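Local coordinates for GTP-binding protein (Pyrococcus horikoshii, PDB 1WXQ) that is of unknown cellular function but probably binds GTP and may hydrolyse ATP, being an Obg-type GTPase relative with a TGS domain, at residues Lys318-Tyr323 with Met345-Thr350; Ala44-Pro49 with Val312-Leu317; Arg156-Lys161 with Pro192-Lys197; Lys163-Ile168 with Asp181-Met186. All blocks are in the same frame, centred on the assembly; numbering follows the deposited sequence.

Contact 1: residues Lys318-Tyr323 with Met345-Thr350; sequences KLIPVY and MKKGST
In K347, chi1 of -69° and the extended bonds after it lay the aliphatic chain over CG2 of I320. The two strands joined here are neighbours in the four-stranded sheet of order 2-1-4-3, consistent with the ubiquitin-like beta-grasp of a TGS domain. K347 CG lies 3.5 Å from I320 CG2; CE also lies on this methyl, and the bend at chi4 (65°) keeps NZ beside it. I320 and M345 form an antiparallel hydrogen-bonded pair: I320 N reaches M345 O at 2.8 Å, and M345 N returns a bond to I320 O at 3.0 Å, its donor tilted 18° from the carbonyl plane. Beyond them K347 N binds K318 O at 3.2 Å, extending the ladder past the end of the short strand. On the face shared by I320 and V322, the selenomethionine M345, bent at its second and third torsions, crosses V322 at about a right angle and puts CG 3.8 Å from V322 CB; L354 and K357 of helix 351-358 cover this side. L319 and K346 pair on the other face, where K346 sends NZ to L317 O. The strand then leaves through a type II turn, in which K346 O receives both S349 N and, at 2.6 Å on a lone pair, S349 OG.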
loop_
_atom_site.group_PDB
_atom_site.type_symbol
_atom_site.label_atom_id
_atom_site.label_comp_id
_atom_site.label_asym_id
_atom_site.label_seq_id
_atom_site.Cartn_x
_atom_site.Cartn_y
_atom_site.Cartn_z
ATOM N N LYS A 318 3.710 -0.447 -6.010
ATOM C CA LYS A 318 4.865 -0.801 -6.821
ATOM C C LYS A 318 6.210 -0.438 -6.190
ATOM O O LYS A 318 7.095 0.120 -6.844
ATOM C CB LYS A 318 4.754 -0.148 -8.201
ATOM C CG LYS A 318 3.520 -0.565 -8.991
ATOM C CD LYS A 318 3.805 -0.594 -10.489
ATOM C CE LYS A 318 4.264 0.767 -11.023
ATOM N NZ LYS A 318 4.745 0.692 -12.434
ATOM N N LEU A 319 6.361 -0.745 -4.909
ATOM C CA LEU A 319 7.608 -0.472 -4.217
ATOM C C LEU A 319 8.546 -1.655 -4.454
ATOM O O LEU A 319 8.097 -2.775 -4.691
ATOM C CB LEU A 319 7.345 -0.281 -2.726
ATOM C CG LEU A 319 6.357 0.851 -2.411
ATOM C CD1 LEU A 319 5.931 0.785 -0.958
ATOM C CD2 LEU A 319 6.998 2.199 -2.716
ATOM N N ILE A 320 9.848 -1.394 -4.439
ATOM C CA ILE A 320 10.843 -2.446 -4.625
ATOM C C ILE A 320 11.892 -2.242 -3.550
ATOM O O ILE A 320 12.216 -1.110 -3.212
ATOM C CB ILE A 320 11.535 -2.344 -5.996
ATOM C CG1 ILE A 320 12.142 -0.948 -6.170
ATOM C CG2 ILE A 320 10.550 -2.672 -7.110
ATOM C CD1 ILE A 320 13.080 -0.848 -7.376
ATOM N N PRO A 321 12.426 -3.331 -2.984
ATOM C CA PRO A 321 13.452 -3.203 -1.936
ATOM C C PRO A 321 14.813 -2.815 -2.556
ATOM O O PRO A 321 15.162 -3.276 -3.638
ATOM C CB PRO A 321 13.492 -4.600 -1.295
ATOM C CG PRO A 321 12.264 -5.317 -1.838
ATOM C CD PRO A 321 12.100 -4.745 -3.222
ATOM N N VAL A 322 15.569 -1.967 -1.866
ATOM C CA VAL A 322 16.869 -1.514 -2.351
ATOM C C VAL A 322 17.801 -1.271 -1.160
ATOM O O VAL A 322 17.399 -0.679 -0.164
ATOM C CB VAL A 322 16.705 -0.210 -3.176
ATOM C CG1 VAL A 322 18.061 0.413 -3.475
ATOM C CG2 VAL A 322 15.967 -0.515 -4.467
ATOM N N TYR A 323 19.044 -1.725 -1.267
ATOM C CA TYR A 323 20.011 -1.590 -0.170
ATOM C C TYR A 323 21.266 -0.799 -0.500
ATOM O O TYR A 323 22.041 -1.202 -1.364
ATOM C CB TYR A 323 20.467 -2.970 0.312
ATOM C CG TYR A 323 19.365 -3.884 0.793
ATOM C CD1 TYR A 323 18.488 -4.496 -0.104
ATOM C CD2 TYR A 323 19.237 -4.183 2.148
ATOM C CE1 TYR A 323 17.517 -5.393 0.341
ATOM C CE2 TYR A 323 18.271 -5.078 2.600
ATOM C CZ TYR A 323 17.418 -5.682 1.696
ATOM O OH TYR A 323 16.491 -6.593 2.156
HETATM N N MSE A 345 11.640 1.712 -2.475
HETATM C CA MSE A 345 11.704 2.738 -3.507
HETATM C C MSE A 345 10.579 2.523 -4.520
HETATM O O MSE A 345 10.196 1.391 -4.802
HETATM C CB MSE A 345 13.039 2.662 -4.249
HETATM C CG MSE A 345 14.259 2.698 -3.347
HETATM SE SE MSE A 345 14.163 4.187 -2.144
HETATM C CE MSE A 345 14.444 5.607 -3.441
ATOM N N LYS A 346 10.066 3.613 -5.072
ATOM C CA LYS A 346 9.042 3.506 -6.075
ATOM C C LYS A 346 9.696 3.118 -7.378
ATOM O O LYS A 346 10.784 3.563 -7.714
ATOM C CB LYS A 346 8.370 4.872 -6.213
ATOM C CG LYS A 346 7.386 4.918 -7.382
ATOM C CD LYS A 346 5.996 4.413 -6.989
ATOM C CE LYS A 346 5.021 4.405 -8.170
ATOM N NZ LYS A 346 3.681 4.057 -7.700
ATOM N N LYS A 347 9.092 2.214 -8.146
ATOM C CA LYS A 347 9.727 1.797 -9.401
ATOM C C LYS A 347 9.873 3.058 -10.252
ATOM O O LYS A 347 8.955 3.885 -10.322
ATOM C CB LYS A 347 8.892 0.727 -10.136
ATOM C CG LYS A 347 8.866 -0.641 -9.431
ATOM C CD LYS A 347 8.143 -1.715 -10.253
ATOM C CE LYS A 347 8.401 -3.155 -9.733
ATOM N NZ LYS A 347 7.867 -3.493 -8.354
ATOM N N GLY A 348 11.045 3.212 -10.864
ATOM C CA GLY A 348 11.328 4.386 -11.677
ATOM C C GLY A 348 12.321 5.273 -10.939
ATOM O O GLY A 348 12.809 6.284 -11.457
ATOM N N SER A 349 12.610 4.892 -9.699
ATOM C CA SER A 349 13.560 5.630 -8.886
ATOM C C SER A 349 14.950 5.406 -9.460
ATOM O O SER A 349 15.165 4.500 -10.268
ATOM C CB SER A 349 13.512 5.140 -7.438
ATOM O OG SER A 349 12.296 5.517 -6.822
ATOM N N THR A 350 15.893 6.244 -9.056
ATOM C CA THR A 350 17.256 6.116 -9.528
ATOM C C THR A 350 18.139 6.135 -8.297
ATOM O O THR A 350 17.660 6.416 -7.191
ATOM C CB THR A 350 17.645 7.276 -10.479
ATOM O OG1 THR A 350 17.384 8.532 -9.846
ATOM C CG2 THR A 350 16.868 7.192 -11.769
#

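Contact 2: residues Ala44-Pro49 with Val312-Leu317; sequences AITDHP and VVFDLL
Strand 44-47 and helix 312-316 pass at an axial distance of 9.6 Å with 68° between their directions, A44 facing V313 across the gap. This is helix-on-sheet packing in the P-loop-type G domain: the strand belongs to its mixed central sheet, paired with strand 68-77, and the helix rests on it and runs directly into strand 319-325 of the four-stranded sheet. No hydrogen bond links the two segments, so the join is one of side chains against backbone and side chains. F314 does most of the work. With CG beside its backbone N and away from the carbonyl carbon (chi1 -56°), its ring leans towards the strand and leads with CZ and CE2. T46 meets that corner of the ring with its carbon side: chi1 of -174° turns OG1 anti to the backbone N and sets CG2 between N and the carbonyl carbon, and CB and CG2 each stand 3.6 Å from F314 CZ. Both T46 and A44 approach the ring obliquely. The methyl of A44 touches both helix residues, its CB 4.3 Å from F314 CZ and from V313 CG1. Around this, F386 meets the F314 ring edge-to-face, and P321 of strand 319-325 touches both T46 and F314, so the packing is shared with the four-stranded sheet. The helix widens into a pi-type turn, L317 N bonding to V312 O at 3.0 Å. On the strand side, I45 O lies at the edge of the F314 ring, near its plane, 4.1 Å from CE2.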
loop_
_atom_site.group_PDB
_atom_site.type_symbol
_atom_site.label_atom_id
_atom_site.label_comp_id
_atom_site.label_asym_id
_atom_site.label_seq_id
_atom_site.Cartn_x
_atom_site.Cartn_y
_atom_site.Cartn_z
ATOM N N ALA A 44 6.783 -6.346 5.477
ATOM C CA ALA A 44 6.741 -6.744 4.073
ATOM C C ALA A 44 7.788 -7.816 3.767
ATOM O O ALA A 44 8.983 -7.562 3.686
ATOM C CB ALA A 44 6.987 -5.503 3.215
ATOM N N ILE A 45 7.299 -9.062 3.630
ATOM C CA ILE A 45 8.214 -10.187 3.467
ATOM C C ILE A 45 8.378 -10.590 1.998
ATOM O O ILE A 45 7.432 -10.955 1.314
ATOM C CB ILE A 45 7.654 -11.357 4.275
ATOM C CG1 ILE A 45 7.325 -10.894 5.697
ATOM C CG2 ILE A 45 8.706 -12.476 4.374
ATOM C CD1 ILE A 45 6.592 -11.965 6.507
ATOM N N THR A 46 9.640 -10.560 1.602
ATOM C CA THR A 46 10.049 -10.998 0.278
ATOM C C THR A 46 11.470 -11.547 0.426
ATOM O O THR A 46 12.030 -11.519 1.517
ATOM C CB THR A 46 10.001 -9.826 -0.724
ATOM O OG1 THR A 46 10.275 -10.303 -2.050
ATOM C CG2 THR A 46 11.008 -8.751 -0.333
ATOM N N ASP A 47 12.049 -12.062 -0.647
ATOM C CA ASP A 47 13.387 -12.622 -0.554
ATOM C C ASP A 47 14.459 -11.604 -0.188
ATOM O O ASP A 47 14.680 -10.645 -0.918
ATOM C CB ASP A 47 13.787 -13.301 -1.872
ATOM C CG ASP A 47 13.093 -14.635 -2.082
ATOM O OD1 ASP A 47 12.875 -15.360 -1.084
ATOM O OD2 ASP A 47 12.782 -14.959 -3.254
ATOM N N HIS A 48 15.121 -11.817 0.946
ATOM C CA HIS A 48 16.198 -10.926 1.363
ATOM C C HIS A 48 17.371 -11.208 0.428
ATOM O O HIS A 48 17.685 -12.363 0.146
ATOM C CB HIS A 48 16.623 -11.204 2.810
ATOM C CG HIS A 48 17.759 -10.346 3.277
ATOM N ND1 HIS A 48 18.986 -10.326 2.645
ATOM C CD2 HIS A 48 17.843 -9.449 4.288
ATOM C CE1 HIS A 48 19.774 -9.453 3.247
ATOM N NE2 HIS A 48 19.106 -8.906 4.247
ATOM N N PRO A 49 18.036 -10.156 -0.064
ATOM C CA PRO A 49 19.166 -10.264 -0.990
ATOM C C PRO A 49 20.100 -11.439 -0.668
ATOM O O PRO A 49 20.832 -11.936 -1.514
ATOM C CB PRO A 49 19.941 -8.948 -0.958
ATOM C CG PRO A 49 19.327 -8.053 0.113
ATOM C CD PRO A 49 17.921 -8.773 0.371
ATOM N N VAL A 312 -0.123 -5.008 -1.634
ATOM C CA VAL A 312 -0.263 -3.562 -1.458
ATOM C C VAL A 312 1.083 -2.849 -1.689
ATOM O O VAL A 312 1.177 -1.894 -2.456
ATOM C CB VAL A 312 -0.747 -3.188 -0.040
ATOM C CG1 VAL A 312 -0.731 -1.679 0.104
ATOM C CG2 VAL A 312 -2.139 -3.734 0.223
ATOM N N VAL A 313 2.115 -3.347 -1.019
ATOM C CA VAL A 313 3.466 -2.794 -1.079
ATOM C C VAL A 313 4.179 -2.910 -2.425
ATOM O O VAL A 313 4.632 -1.904 -2.989
ATOM C CB VAL A 313 4.366 -3.464 0.007
ATOM C CG1 VAL A 313 5.770 -2.882 -0.025
ATOM C CG2 VAL A 313 3.747 -3.259 1.386
ATOM N N PHE A 314 4.276 -4.143 -2.919
ATOM C CA PHE A 314 4.962 -4.464 -4.169
ATOM C C PHE A 314 4.174 -4.245 -5.464
ATOM O O PHE A 314 4.749 -3.958 -6.508
ATOM C CB PHE A 314 5.411 -5.925 -4.136
ATOM C CG PHE A 314 6.279 -6.270 -2.963
ATOM C CD1 PHE A 314 7.388 -5.477 -2.633
ATOM C CD2 PHE A 314 6.000 -7.398 -2.192
ATOM C CE1 PHE A 314 8.212 -5.803 -1.544
ATOM C CE2 PHE A 314 6.812 -7.741 -1.101
ATOM C CZ PHE A 314 7.925 -6.938 -0.775
ATOM N N ASP A 315 2.858 -4.394 -5.404
ATOM C CA ASP A 315 2.039 -4.245 -6.595
ATOM C C ASP A 315 1.307 -2.921 -6.681
ATOM O O ASP A 315 1.594 -2.112 -7.564
ATOM C CB ASP A 315 1.028 -5.380 -6.661
ATOM C CG ASP A 315 0.414 -5.517 -8.016
ATOM O OD1 ASP A 315 0.199 -4.473 -8.668
ATOM O OD2 ASP A 315 0.137 -6.665 -8.425
ATOM N N LEU A 316 0.348 -2.702 -5.786
ATOM C CA LEU A 316 -0.407 -1.453 -5.799
ATOM C C LEU A 316 0.549 -0.277 -5.869
ATOM O O LEU A 316 0.597 0.444 -6.846
ATOM C CB LEU A 316 -1.231 -1.288 -4.526
ATOM C CG LEU A 316 -2.731 -1.509 -4.411
ATOM C CD1 LEU A 316 -3.249 -0.496 -3.383
ATOM C CD2 LEU A 316 -3.443 -1.307 -5.742
ATOM N N LEU A 317 1.316 -0.099 -4.806
ATOM C CA LEU A 317 2.251 1.010 -4.732
ATOM C C LEU A 317 3.509 0.784 -5.553
ATOM O O LEU A 317 4.279 1.711 -5.770
ATOM C CB LEU A 317 2.590 1.283 -3.257
ATOM C CG LEU A 317 1.313 1.443 -2.412
ATOM C CD1 LEU A 317 1.655 1.673 -0.966
ATOM C CD2 LEU A 317 0.486 2.591 -2.954
#

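Contact 3: residues Arg156-Lys161 with Pro192-Lys197; sequences RIKLQK and PEDPTK
K158 and D194 form a salt bridge between two loops, K158 NZ standing 2.8 Å from D194 OD2 on the lone pair syn to the other carboxylate oxygen. Both loops belong to the helical insertion that runs between the parallel strands 104-110 and 217-222 of the Obg-type G domain, and D194 opens an Asx turn, held by a weak bond, at the start of the 3-10 segment 195-197. The lysine chain, its CG anti to the backbone N (chi1 -173°), crosses the carboxylate obliquely, CG passing 3.4 Å from D194 OD1 before the final bend delivers the amine. A second, weak bond runs from K158 NZ to T196 OG1 at 3.4 Å. The amine thus has one strong partner, the carboxylate, and one weak one, the hydroxyl. K197 adds its CE at 3.8 Å from K158 NZ, its own amine close by; the negative charge of D194 probably offsets the pair of lysines. T196 also packs its CG2 4.0 Å from K158 CD, crossing the lysine at about a right angle. Apolar contact continues next door, where I157 CG2 lies 4.4 Å from P195 CG. In the next shell, A154 touches P195 and T196, L164 touches P195, and A167 of helix 164-171 receives I157, which ties the loops to the surrounding helices. What orients the carboxylate lies within the turn itself: the weak bond from T196 N to D194 OD1, and T196 OG1 donating to the same oxygen at 2.7 Å, from 46° above the carboxylate plane.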
loop_
_atom_site.group_PDB
_atom_site.type_symbol
_atom_site.label_atom_id
_atom_site.label_comp_id
_atom_site.label_asym_id
_atom_site.label_seq_id
_atom_site.Cartn_x
_atom_site.Cartn_y
_atom_site.Cartn_z
ATOM N N ARG A 156 -9.507 33.001 -8.174
ATOM C CA ARG A 156 -8.314 33.474 -7.473
ATOM C C ARG A 156 -7.019 32.971 -8.126
ATOM O O ARG A 156 -5.995 32.797 -7.480
ATOM C CB ARG A 156 -8.389 32.989 -6.025
ATOM C CG ARG A 156 -7.575 33.867 -5.075
ATOM C CD ARG A 156 -6.346 33.135 -4.525
ATOM N NE ARG A 156 -6.601 31.694 -4.434
ATOM C CZ ARG A 156 -5.743 30.959 -3.704
ATOM N NH1 ARG A 156 -4.723 31.539 -3.096
ATOM N NH2 ARG A 156 -5.927 29.640 -3.598
ATOM N N ILE A 157 -7.233 32.579 -9.402
ATOM C CA ILE A 157 -6.210 31.754 -10.041
ATOM C C ILE A 157 -6.208 31.921 -11.562
ATOM O O ILE A 157 -5.277 31.549 -12.262
ATOM C CB ILE A 157 -6.468 30.297 -9.657
ATOM C CG1 ILE A 157 -6.209 30.107 -8.159
ATOM C CG2 ILE A 157 -5.514 29.361 -10.428
ATOM C CD1 ILE A 157 -6.793 28.863 -7.721
ATOM N N LYS A 158 -7.332 32.465 -12.071
ATOM C CA LYS A 158 -7.453 32.761 -13.487
ATOM C C LYS A 158 -6.860 34.127 -13.809
ATOM O O LYS A 158 -6.477 34.424 -14.931
ATOM C CB LYS A 158 -8.935 32.733 -13.854
ATOM C CG LYS A 158 -9.165 32.867 -15.361
ATOM C CD LYS A 158 -10.504 33.528 -15.688
ATOM C CE LYS A 158 -10.711 33.717 -17.193
ATOM N NZ LYS A 158 -11.782 32.835 -17.656
ATOM N N LEU A 159 -6.834 34.987 -12.775
ATOM C CA LEU A 159 -6.230 36.300 -12.943
ATOM C C LEU A 159 -4.894 36.384 -12.207
ATOM O O LEU A 159 -3.933 36.992 -12.661
ATOM C CB LEU A 159 -7.182 37.349 -12.381
ATOM C CG LEU A 159 -6.635 38.767 -12.490
ATOM C CD1 LEU A 159 -7.602 39.814 -11.935
ATOM C CD2 LEU A 159 -5.327 38.941 -11.720
ATOM N N GLN A 160 -4.867 35.778 -11.003
ATOM C CA GLN A 160 -3.587 35.618 -10.325
ATOM C C GLN A 160 -2.703 34.637 -11.097
ATOM O O GLN A 160 -1.525 34.464 -10.828
ATOM C CB GLN A 160 -3.846 35.104 -8.906
ATOM C CG GLN A 160 -3.546 36.156 -7.834
ATOM C CD GLN A 160 -3.705 35.545 -6.460
ATOM O OE1 GLN A 160 -3.756 36.212 -5.438
ATOM N NE2 GLN A 160 -3.757 34.200 -6.468
ATOM N N LYS A 161 -3.343 33.945 -12.062
ATOM C CA LYS A 161 -2.585 33.136 -13.012
ATOM C C LYS A 161 -1.851 31.960 -12.358
ATOM O O LYS A 161 -0.911 31.395 -12.904
ATOM C CB LYS A 161 -1.560 34.046 -13.692
ATOM C CG LYS A 161 -2.209 35.235 -14.409
ATOM C CD LYS A 161 -2.888 34.830 -15.719
ATOM C CE LYS A 161 -3.537 36.018 -16.436
ATOM N NZ LYS A 161 -4.164 35.562 -17.675
ATOM N N PRO A 192 -9.092 21.561 -18.436
ATOM C CA PRO A 192 -8.479 22.826 -18.798
ATOM C C PRO A 192 -7.674 23.420 -17.640
ATOM O O PRO A 192 -7.959 23.191 -16.474
ATOM C CB PRO A 192 -9.627 23.777 -19.125
ATOM C CG PRO A 192 -10.859 23.297 -18.353
ATOM C CD PRO A 192 -10.449 21.800 -17.957
ATOM N N GLU A 193 -6.697 24.228 -18.036
ATOM C CA GLU A 193 -5.861 24.945 -17.080
ATOM C C GLU A 193 -6.666 26.063 -16.417
ATOM O O GLU A 193 -6.341 26.510 -15.311
ATOM C CB GLU A 193 -4.638 25.522 -17.793
ATOM C CG GLU A 193 -3.753 24.459 -18.420
ATOM C CD GLU A 193 -2.780 25.036 -19.426
ATOM O OE1 GLU A 193 -3.248 25.634 -20.429
ATOM O OE2 GLU A 193 -1.553 24.890 -19.215
ATOM N N ASP A 194 -7.717 26.517 -17.094
ATOM C CA ASP A 194 -8.571 27.561 -16.534
ATOM C C ASP A 194 -9.625 26.867 -15.685
ATOM O O ASP A 194 -10.571 26.298 -16.209
ATOM C CB ASP A 194 -9.259 28.358 -17.648
ATOM C CG ASP A 194 -10.051 29.543 -17.115
ATOM O OD1 ASP A 194 -10.229 29.638 -15.879
ATOM O OD2 ASP A 194 -10.499 30.379 -17.933
ATOM N N PRO A 195 -9.469 26.889 -14.359
ATOM C CA PRO A 195 -10.475 26.225 -13.521
ATOM C C PRO A 195 -11.917 26.704 -13.730
ATOM O O PRO A 195 -12.839 25.902 -13.709
ATOM C CB PRO A 195 -9.967 26.469 -12.098
ATOM C CG PRO A 195 -9.144 27.746 -12.231
ATOM C CD PRO A 195 -8.430 27.538 -13.541
ATOM N N THR A 196 -12.110 28.002 -13.943
ATOM C CA THR A 196 -13.453 28.552 -14.151
ATOM C C THR A 196 -14.234 27.806 -15.233
ATOM O O THR A 196 -15.461 27.923 -15.314
ATOM C CB THR A 196 -13.411 30.046 -14.558
ATOM O OG1 THR A 196 -12.895 30.166 -15.896
ATOM C CG2 THR A 196 -12.542 30.844 -13.584
ATOM N N LYS A 197 -13.524 27.061 -16.074
ATOM C CA LYS A 197 -14.166 26.290 -17.134
ATOM C C LYS A 197 -14.612 24.900 -16.639
ATOM O O LYS A 197 -15.419 24.240 -17.286
ATOM C CB LYS A 197 -13.213 26.123 -18.325
ATOM C CG LYS A 197 -13.006 27.416 -19.095
ATOM C CD LYS A 197 -14.050 28.477 -18.790
ATOM C CE LYS A 197 -13.519 29.861 -19.151
ATOM N NZ LYS A 197 -13.739 30.235 -20.586
#

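Contact 4: residues Lys163-Ile168 with Asp181-Met186; sequences KLESAI and DVWEAM
E165 lies against V182 and W183 where helices 164-168 and 181-186 pass 8.9 Å apart at a crossing angle of 119°. Its CB starts the contact, 4.0 Å from V182 CG1. At CG the chain bends (chi2 -82°), which lays the carboxylate alongside the indole of W183. The two groups lie side by side and point the same way, with planes 36° apart. OE1, at the tip, comes obliquely to the ring, 3.3 Å from W183 CD1; the indole NE1 is farther off and forms no hydrogen bond with it. The selenium of M186 lies at the limit of contact with OE1. V182 presses a methyl on the first helix itself, its CG1 3.5 Å from E165 CA, and the same methyl lies 4.1 Å from I168 CB, so one valine bridges two successive turns. L164 closes the end of the interface against the selenomethionine M186: L164 CD2 stands 3.6 Å from M186 SE and about as near to its CE, the two chains slanting across one another. Further helices complete the burial. F206 of helix 200-214 touches I168, A185 and M186, and F153 of helix 151-154 touches A167 and I168. Steep crossing of consecutive helices around an aliphatic seam, with a buried glutamate among the aliphatic side chains beside a more exposed tryptophan, fits the packing of a small bundle of helices, here the helical insertion of the Obg-type G domain.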
loop_
_atom_site.group_PDB
_atom_site.type_symbol
_atom_site.label_atom_id
_atom_site.label_comp_id
_atom_site.label_asym_id
_atom_site.label_seq_id
_atom_site.Cartn_x
_atom_site.Cartn_y
_atom_site.Cartn_z
ATOM N N LYS A 163 -0.652 28.347 -10.918
ATOM C CA LYS A 163 -0.554 27.055 -11.559
ATOM C C LYS A 163 -1.608 26.094 -10.993
ATOM O O LYS A 163 -1.629 25.802 -9.804
ATOM C CB LYS A 163 0.908 26.603 -11.331
ATOM C CG LYS A 163 1.375 25.424 -12.189
ATOM C CD LYS A 163 1.889 25.865 -13.582
ATOM C CE LYS A 163 2.943 24.906 -14.138
ATOM N NZ LYS A 163 4.204 25.002 -13.377
ATOM N N LEU A 164 -2.533 25.725 -11.904
ATOM C CA LEU A 164 -3.739 25.015 -11.482
ATOM C C LEU A 164 -3.431 23.724 -10.717
ATOM O O LEU A 164 -3.866 23.519 -9.591
ATOM C CB LEU A 164 -4.563 24.699 -12.728
ATOM C CG LEU A 164 -5.848 23.940 -12.397
ATOM C CD1 LEU A 164 -6.789 24.751 -11.503
ATOM C CD2 LEU A 164 -6.652 23.566 -13.640
ATOM N N GLU A 165 -2.497 22.984 -11.310
ATOM C CA GLU A 165 -1.930 21.826 -10.626
ATOM C C GLU A 165 -1.448 22.122 -9.205
ATOM O O GLU A 165 -1.819 21.418 -8.269
ATOM C CB GLU A 165 -0.785 21.221 -11.444
ATOM C CG GLU A 165 -0.073 22.197 -12.358
ATOM C CD GLU A 165 -0.807 22.415 -13.674
ATOM O OE1 GLU A 165 -0.957 21.426 -14.433
ATOM O OE2 GLU A 165 -1.226 23.568 -13.951
ATOM N N SER A 166 -0.638 23.161 -9.036
ATOM C CA SER A 166 -0.118 23.511 -7.711
ATOM C C SER A 166 -1.199 23.942 -6.738
ATOM O O SER A 166 -1.154 23.604 -5.559
ATOM C CB SER A 166 0.932 24.629 -7.818
ATOM O OG SER A 166 1.268 25.145 -6.530
ATOM N N ALA A 167 -2.170 24.698 -7.233
ATOM C CA ALA A 167 -3.256 25.179 -6.384
ATOM C C ALA A 167 -4.155 24.042 -5.895
ATOM O O ALA A 167 -4.542 24.005 -4.727
ATOM C CB ALA A 167 -4.082 26.217 -7.136
ATOM N N ILE A 168 -4.509 23.125 -6.788
ATOM C CA ILE A 168 -5.344 22.000 -6.370
ATOM C C ILE A 168 -4.490 21.149 -5.436
ATOM O O ILE A 168 -4.937 20.752 -4.356
ATOM C CB ILE A 168 -5.812 21.151 -7.574
ATOM C CG1 ILE A 168 -6.773 21.963 -8.444
ATOM C CG2 ILE A 168 -6.466 19.892 -7.092
ATOM C CD1 ILE A 168 -7.215 21.246 -9.708
ATOM N N ASP A 181 0.415 14.136 -9.409
ATOM C CA ASP A 181 -0.817 13.347 -9.467
ATOM C C ASP A 181 -1.895 14.219 -10.102
ATOM O O ASP A 181 -2.676 13.761 -10.938
ATOM C CB ASP A 181 -1.272 12.903 -8.064
ATOM C CG ASP A 181 -0.227 12.072 -7.331
ATOM O OD1 ASP A 181 0.420 11.216 -7.965
ATOM O OD2 ASP A 181 -0.057 12.263 -6.109
ATOM N N VAL A 182 -1.916 15.485 -9.700
ATOM C CA VAL A 182 -2.880 16.441 -10.220
ATOM C C VAL A 182 -2.651 16.639 -11.710
ATOM O O VAL A 182 -3.594 16.625 -12.502
ATOM C CB VAL A 182 -2.749 17.812 -9.524
ATOM C CG1 VAL A 182 -3.678 18.800 -10.163
ATOM C CG2 VAL A 182 -3.041 17.680 -8.032
ATOM N N TRP A 183 -1.395 16.815 -12.097
ATOM C CA TRP A 183 -1.074 17.020 -13.502
ATOM C C TRP A 183 -1.601 15.885 -14.390
ATOM O O TRP A 183 -2.214 16.119 -15.425
ATOM C CB TRP A 183 0.451 17.150 -13.686
ATOM C CG TRP A 183 0.793 17.603 -15.052
ATOM C CD1 TRP A 183 0.852 18.894 -15.492
ATOM C CD2 TRP A 183 0.948 16.778 -16.207
ATOM N NE1 TRP A 183 1.020 18.927 -16.858
ATOM C CE2 TRP A 183 1.083 17.638 -17.323
ATOM C CE3 TRP A 183 0.980 15.392 -16.414
ATOM C CZ2 TRP A 183 1.243 17.160 -18.625
ATOM C CZ3 TRP A 183 1.138 14.916 -17.711
ATOM C CH2 TRP A 183 1.267 15.802 -18.799
ATOM N N GLU A 184 -1.347 14.652 -13.979
ATOM C CA GLU A 184 -1.764 13.475 -14.728
ATOM C C GLU A 184 -3.263 13.310 -14.802
ATOM O O GLU A 184 -3.804 13.037 -15.867
ATOM C CB GLU A 184 -1.184 12.205 -14.104
ATOM C CG GLU A 184 0.321 12.157 -14.052
ATOM C CD GLU A 184 0.813 10.918 -13.337
ATOM O OE1 GLU A 184 0.144 10.523 -12.354
ATOM O OE2 GLU A 184 1.859 10.351 -13.738
ATOM N N ALA A 185 -3.932 13.448 -13.666
ATOM C CA ALA A 185 -5.375 13.284 -13.630
ATOM C C ALA A 185 -6.009 14.236 -14.630
ATOM O O ALA A 185 -6.809 13.833 -15.477
ATOM C CB ALA A 185 -5.887 13.560 -12.230
HETATM N N MSE A 186 -5.629 15.503 -14.535
HETATM C CA MSE A 186 -6.159 16.512 -15.433
HETATM C C MSE A 186 -5.880 16.141 -16.877
HETATM O O MSE A 186 -6.773 16.178 -17.734
HETATM C CB MSE A 186 -5.523 17.861 -15.137
HETATM C CG MSE A 186 -5.974 18.485 -13.852
HETATM SE SE MSE A 186 -5.213 20.240 -13.708
HETATM C CE MSE A 186 -5.526 20.854 -15.513
#

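The four contacts fall into two touching pairs. Contacts 1 and 2 meet where helix 305-316 runs into strand 319-325, L319 N probably bonding to V313 O at 2.8 Å, so the four-stranded sheet is joined directly to the G domain. Contacts 3 and 4 meet through L164, which packs on P192, E193 and P195, in the helical insertion. Chemistry follows place. Backbone bonds build contact 1, partly buried, with I320, V322 and M345 inside and its lysines outside. Contacts 2 and 4 are buried and lack hydrogen bonds across them, contact 2 being almost wholly apolar and contact 4 adding the E165 carboxylate. Contact 3, partly exposed, relies on charge.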